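Local structure of putative adhesin (Bacteroides thetaiotaomicron, 4QDG) at residues I20-A28 with M267-S277. The protein probably serves as an outer-membrane lipoprotein of the FimB/Mfa2 family, associated with the fimbriae (pili) of this gut bacterium, and binds magnesium ions. Numbering follows the deposited sequence.
Sequences IYDYNMEYA and MDSQEFLDRES. With MG (magnesium ion), chain D.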
loop_
_atom_site.group_PDB
_atom_site.type_symbol
_atom_site.label_atom_id
_atom_site.label_comp_id
_atom_site.label_asym_id
_atom_site.label_seq_id
_atom_site.Cartn_x
_atom_site.Cartn_y
_atom_site.Cartn_z
ATOM N N ILE A 20 -2.304 -13.806 -8.849
ATOM C CA ILE A 20 -3.387 -13.631 -7.863
ATOM C C ILE A 20 -3.018 -12.559 -6.828
ATOM O O ILE A 20 -1.836 -12.301 -6.595
ATOM C CB ILE A 20 -3.813 -14.964 -7.172
ATOM C CG1 ILE A 20 -2.794 -15.461 -6.141
ATOM C CG2 ILE A 20 -4.136 -16.047 -8.216
ATOM C CD1 ILE A 20 -3.345 -16.461 -5.115
ATOM N N TYR A 21 -4.054 -11.921 -6.240
ATOM C CA TYR A 21 -3.929 -10.964 -5.135
ATOM C C TYR A 21 -4.990 -11.354 -4.093
ATOM O O TYR A 21 -6.116 -10.862 -4.124
ATOM C CB TYR A 21 -4.006 -9.484 -5.590
ATOM C CG TYR A 21 -4.290 -8.494 -4.469
ATOM C CD1 TYR A 21 -3.459 -8.411 -3.348
ATOM C CD2 TYR A 21 -5.430 -7.688 -4.497
ATOM C CE1 TYR A 21 -3.750 -7.536 -2.290
ATOM C CE2 TYR A 21 -5.717 -6.801 -3.457
ATOM C CZ TYR A 21 -4.867 -6.721 -2.362
ATOM O OH TYR A 21 -5.164 -5.830 -1.352
ATOM N N ASP A 22 -4.637 -12.309 -3.229
ATOM C CA ASP A 22 -5.500 -12.777 -2.142
ATOM C C ASP A 22 -4.919 -12.326 -0.760
ATOM O O ASP A 22 -5.530 -12.604 0.259
ATOM C CB ASP A 22 -5.748 -14.315 -2.218
ATOM C CG ASP A 22 -4.623 -15.251 -1.810
ATOM O OD1 ASP A 22 -3.616 -14.769 -1.238
ATOM O OD2 ASP A 22 -4.772 -16.476 -2.002
ATOM N N TYR A 23 -3.759 -11.598 -0.749
ATOM C CA TYR A 23 -3.094 -11.100 0.467
ATOM C C TYR A 23 -3.785 -9.833 1.016
ATOM O O TYR A 23 -3.224 -8.734 1.061
ATOM C CB TYR A 23 -1.610 -10.824 0.213
ATOM C CG TYR A 23 -0.745 -11.043 1.433
ATOM C CD1 TYR A 23 -0.752 -12.264 2.109
ATOM C CD2 TYR A 23 0.117 -10.049 1.892
ATOM C CE1 TYR A 23 0.078 -12.488 3.208
ATOM C CE2 TYR A 23 0.947 -10.265 2.994
ATOM C CZ TYR A 23 0.939 -11.494 3.630
ATOM O OH TYR A 23 1.757 -11.731 4.703
ATOM N N ASN A 24 -5.029 -10.021 1.406
ATOM C CA ASN A 24 -5.903 -8.996 1.927
ATOM C C ASN A 24 -6.689 -9.605 3.107
ATOM O O ASN A 24 -6.526 -10.788 3.407
ATOM C CB ASN A 24 -6.808 -8.454 0.800
ATOM C CG ASN A 24 -7.513 -9.517 -0.008
ATOM O OD1 ASN A 24 -8.199 -10.372 0.531
ATOM N ND2 ASN A 24 -7.369 -9.478 -1.320
HETATM N N MSE A 25 -7.487 -8.786 3.804
HETATM C CA MSE A 25 -8.228 -9.191 5.006
HETATM C C MSE A 25 -9.399 -10.128 4.673
HETATM O O MSE A 25 -9.919 -10.803 5.575
HETATM C CB MSE A 25 -8.712 -7.953 5.799
HETATM C CG MSE A 25 -7.569 -7.108 6.343
HETATM SE SE MSE A 25 -6.354 -8.072 7.602
HETATM C CE MSE A 25 -7.428 -7.959 9.210
ATOM N N GLU A 26 -9.781 -10.209 3.381
ATOM C CA GLU A 26 -10.859 -11.077 2.896
ATOM C C GLU A 26 -10.331 -12.449 2.560
ATOM O O GLU A 26 -11.125 -13.370 2.382
ATOM C CB GLU A 26 -11.545 -10.475 1.660
ATOM C CG GLU A 26 -12.297 -9.173 1.935
ATOM C CD GLU A 26 -11.457 -7.968 2.332
ATOM O OE1 GLU A 26 -10.538 -7.599 1.562
ATOM O OE2 GLU A 26 -11.713 -7.407 3.424
ATOM N N TYR A 27 -8.992 -12.592 2.462
ATOM C CA TYR A 27 -8.304 -13.836 2.095
ATOM C C TYR A 27 -8.883 -14.377 0.751
ATOM O O TYR A 27 -9.058 -15.585 0.559
ATOM C CB TYR A 27 -8.419 -14.883 3.232
ATOM C CG TYR A 27 -7.563 -14.587 4.444
ATOM C CD1 TYR A 27 -7.963 -13.647 5.394
ATOM C CD2 TYR A 27 -6.379 -15.285 4.672
ATOM C CE1 TYR A 27 -7.196 -13.396 6.529
ATOM C CE2 TYR A 27 -5.602 -15.036 5.803
ATOM C CZ TYR A 27 -6.006 -14.080 6.719
ATOM O OH TYR A 27 -5.243 -13.838 7.837
ATOM N N ALA A 28 -9.215 -13.445 -0.152
ATOM C CA ALA A 28 -9.833 -13.774 -1.419
ATOM C C ALA A 28 -9.235 -12.967 -2.565
ATOM O O ALA A 28 -8.965 -11.775 -2.418
ATOM C CB ALA A 28 -11.347 -13.541 -1.331
HETATM N N MSE A 267 -2.101 -13.103 14.279
HETATM C CA MSE A 267 -1.596 -12.643 12.989
HETATM C C MSE A 267 -0.226 -11.960 13.156
HETATM O O MSE A 267 0.037 -11.262 14.148
HETATM C CB MSE A 267 -2.608 -11.697 12.308
HETATM C CG MSE A 267 -2.320 -11.490 10.829
HETATM SE SE MSE A 267 -3.553 -10.299 9.911
HETATM C CE MSE A 267 -5.245 -11.404 10.047
ATOM N N ASP A 268 0.646 -12.186 12.170
ATOM C CA ASP A 268 1.951 -11.555 12.133
ATOM C C ASP A 268 1.756 -10.041 11.931
ATOM O O ASP A 268 0.859 -9.644 11.185
ATOM C CB ASP A 268 2.837 -12.174 11.040
ATOM C CG ASP A 268 4.162 -11.464 10.923
ATOM O OD1 ASP A 268 4.914 -11.440 11.932
ATOM O OD2 ASP A 268 4.392 -10.812 9.882
ATOM N N SER A 269 2.544 -9.215 12.643
ATOM C CA SER A 269 2.434 -7.749 12.592
ATOM C C SER A 269 2.595 -7.200 11.161
ATOM O O SER A 269 1.750 -6.413 10.716
ATOM C CB SER A 269 3.433 -7.098 13.536
ATOM O OG SER A 269 2.964 -7.279 14.860
ATOM N N GLN A 270 3.621 -7.655 10.439
ATOM C CA GLN A 270 3.881 -7.232 9.052
ATOM C C GLN A 270 2.757 -7.685 8.107
ATOM O O GLN A 270 2.332 -6.908 7.253
ATOM C CB GLN A 270 5.258 -7.719 8.538
ATOM C CG GLN A 270 5.674 -6.975 7.256
ATOM C CD GLN A 270 5.577 -5.459 7.400
ATOM O OE1 GLN A 270 6.215 -4.853 8.264
ATOM N NE2 GLN A 270 4.724 -4.827 6.608
ATOM N N GLU A 271 2.258 -8.915 8.293
ATOM C CA GLU A 271 1.140 -9.485 7.508
ATOM C C GLU A 271 -0.108 -8.624 7.633
ATOM O O GLU A 271 -0.789 -8.388 6.637
ATOM C CB GLU A 271 0.834 -10.923 7.944
ATOM C CG GLU A 271 -0.356 -11.539 7.216
ATOM C CD GLU A 271 -0.586 -13.023 7.432
ATOM O OE1 GLU A 271 0.124 -13.626 8.264
ATOM O OE2 GLU A 271 -1.484 -13.586 6.769
ATOM N N PHE A 272 -0.419 -8.190 8.858
ATOM C CA PHE A 272 -1.536 -7.295 9.183
ATOM C C PHE A 272 -1.329 -5.949 8.461
ATOM O O PHE A 272 -2.261 -5.442 7.810
ATOM C CB PHE A 272 -1.620 -7.106 10.725
ATOM C CG PHE A 272 -2.608 -6.072 11.197
ATOM C CD1 PHE A 272 -3.974 -6.331 11.177
ATOM C CD2 PHE A 272 -2.174 -4.819 11.632
ATOM C CE1 PHE A 272 -4.897 -5.360 11.594
ATOM C CE2 PHE A 272 -3.090 -3.856 12.050
ATOM C CZ PHE A 272 -4.444 -4.141 12.041
ATOM N N LEU A 273 -0.104 -5.390 8.546
ATOM C CA LEU A 273 0.195 -4.109 7.885
ATOM C C LEU A 273 0.155 -4.220 6.362
ATOM O O LEU A 273 -0.132 -3.215 5.699
ATOM C CB LEU A 273 1.535 -3.541 8.321
ATOM C CG LEU A 273 1.680 -3.196 9.804
ATOM C CD1 LEU A 273 3.151 -2.989 10.150
ATOM C CD2 LEU A 273 0.823 -1.957 10.178
ATOM N N ASP A 274 0.427 -5.443 5.806
ATOM C CA ASP A 274 0.356 -5.654 4.357
ATOM C C ASP A 274 -1.040 -6.044 3.909
ATOM O O ASP A 274 -1.489 -5.510 2.905
ATOM C CB ASP A 274 1.356 -6.703 3.859
ATOM C CG ASP A 274 2.805 -6.414 4.142
ATOM O OD1 ASP A 274 3.204 -5.247 4.017
ATOM O OD2 ASP A 274 3.563 -7.385 4.427
ATOM N N ARG A 275 -1.739 -6.939 4.633
ATOM C CA ARG A 275 -3.093 -7.383 4.229
ATOM C C ARG A 275 -4.131 -6.248 4.263
ATOM O O ARG A 275 -5.021 -6.221 3.435
ATOM C CB ARG A 275 -3.606 -8.535 5.101
ATOM C CG ARG A 275 -2.999 -9.872 4.774
ATOM C CD ARG A 275 -3.762 -10.960 5.507
ATOM N NE ARG A 275 -3.172 -12.271 5.265
ATOM C CZ ARG A 275 -3.486 -13.073 4.246
ATOM N NH1 ARG A 275 -4.433 -12.721 3.377
ATOM N NH2 ARG A 275 -2.876 -14.242 4.103
ATOM N N GLU A 276 -4.033 -5.361 5.238
ATOM C CA GLU A 276 -4.957 -4.255 5.340
ATOM C C GLU A 276 -4.393 -3.044 4.611
ATOM O O GLU A 276 -3.259 -2.650 4.863
ATOM C CB GLU A 276 -5.289 -3.911 6.807
ATOM C CG GLU A 276 -6.367 -2.833 6.926
ATOM C CD GLU A 276 -7.677 -3.201 6.261
ATOM O OE1 GLU A 276 -8.517 -3.848 6.930
ATOM O OE2 GLU A 276 -7.855 -2.864 5.066
ATOM N N SER A 277 -5.168 -2.473 3.691
ATOM C CA SER A 277 -4.727 -1.304 2.918
ATOM C C SER A 277 -5.678 -0.088 3.084
ATOM O O SER A 277 -5.374 1.005 2.605
ATOM C CB SER A 277 -4.604 -1.676 1.442
ATOM O OG SER A 277 -5.875 -2.033 0.915
HETATM MG MG MG D . -1.245 -2.322 3.989
HETATM O O HOH W 1 -4.094 -5.274 0.897
HETATM O O HOH W 2 -4.229 -15.254 1.560
HETATM O O HOH W 3 -1.170 -6.961 0.612
HETATM O O HOH W 4 3.785 -9.937 4.815
HETATM O O HOH W 5 -8.342 -6.145 2.917
HETATM O O HOH W 6 -3.084 -15.250 8.355
HETATM O O HOH W 7 -1.085 -2.495 1.844
#
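The carbonyl oxygen of N24 is gripped from opposite faces of its plane: R275 NH1 donates to N24 O at 2.8 Å, and Y27 N closes the type I beta turn N24–Y27 on the same oxygen. The turn belongs to the loop between strand 15-20 and helix 31-34, and R275 ends helix 269-275, so the contact ties this loop to a helix tip in the fimbrillin-type fold. The R275 guanidinium is sandwiched between two tyrosines. Y27 lies nearly parallel to one face in a cation-pi stack, planes 19° apart and R275 CZ 3.8 Å from the centroid of the Y27 ring. Over the other face comes Y23 CD1, its ring inclined by 46°, while R275 CG sits above the centre of that ring in a CH-pi contact. E271, one helical turn earlier, helps fix the guanidinium's rotation together with N24 O: with CG anti to the backbone N (chi1 177°) and the chain extended, its OE2 takes R275 NE in a 2.6 Å salt bridge through the anti lone pair. Against the aliphatic part of R275, selenomethionine M25 bends at chi2 and chi3, bringing SE to 3.7 Å from R275 CB and placing its methyl CE beside F272 CD1 and the methyl of M267. The helix end also carries a magnesium site: L273 O and E276 O each bind the magnesium ion at 2.2 Å, with a water and N151 OD1 from strand 140-159 as further ligands.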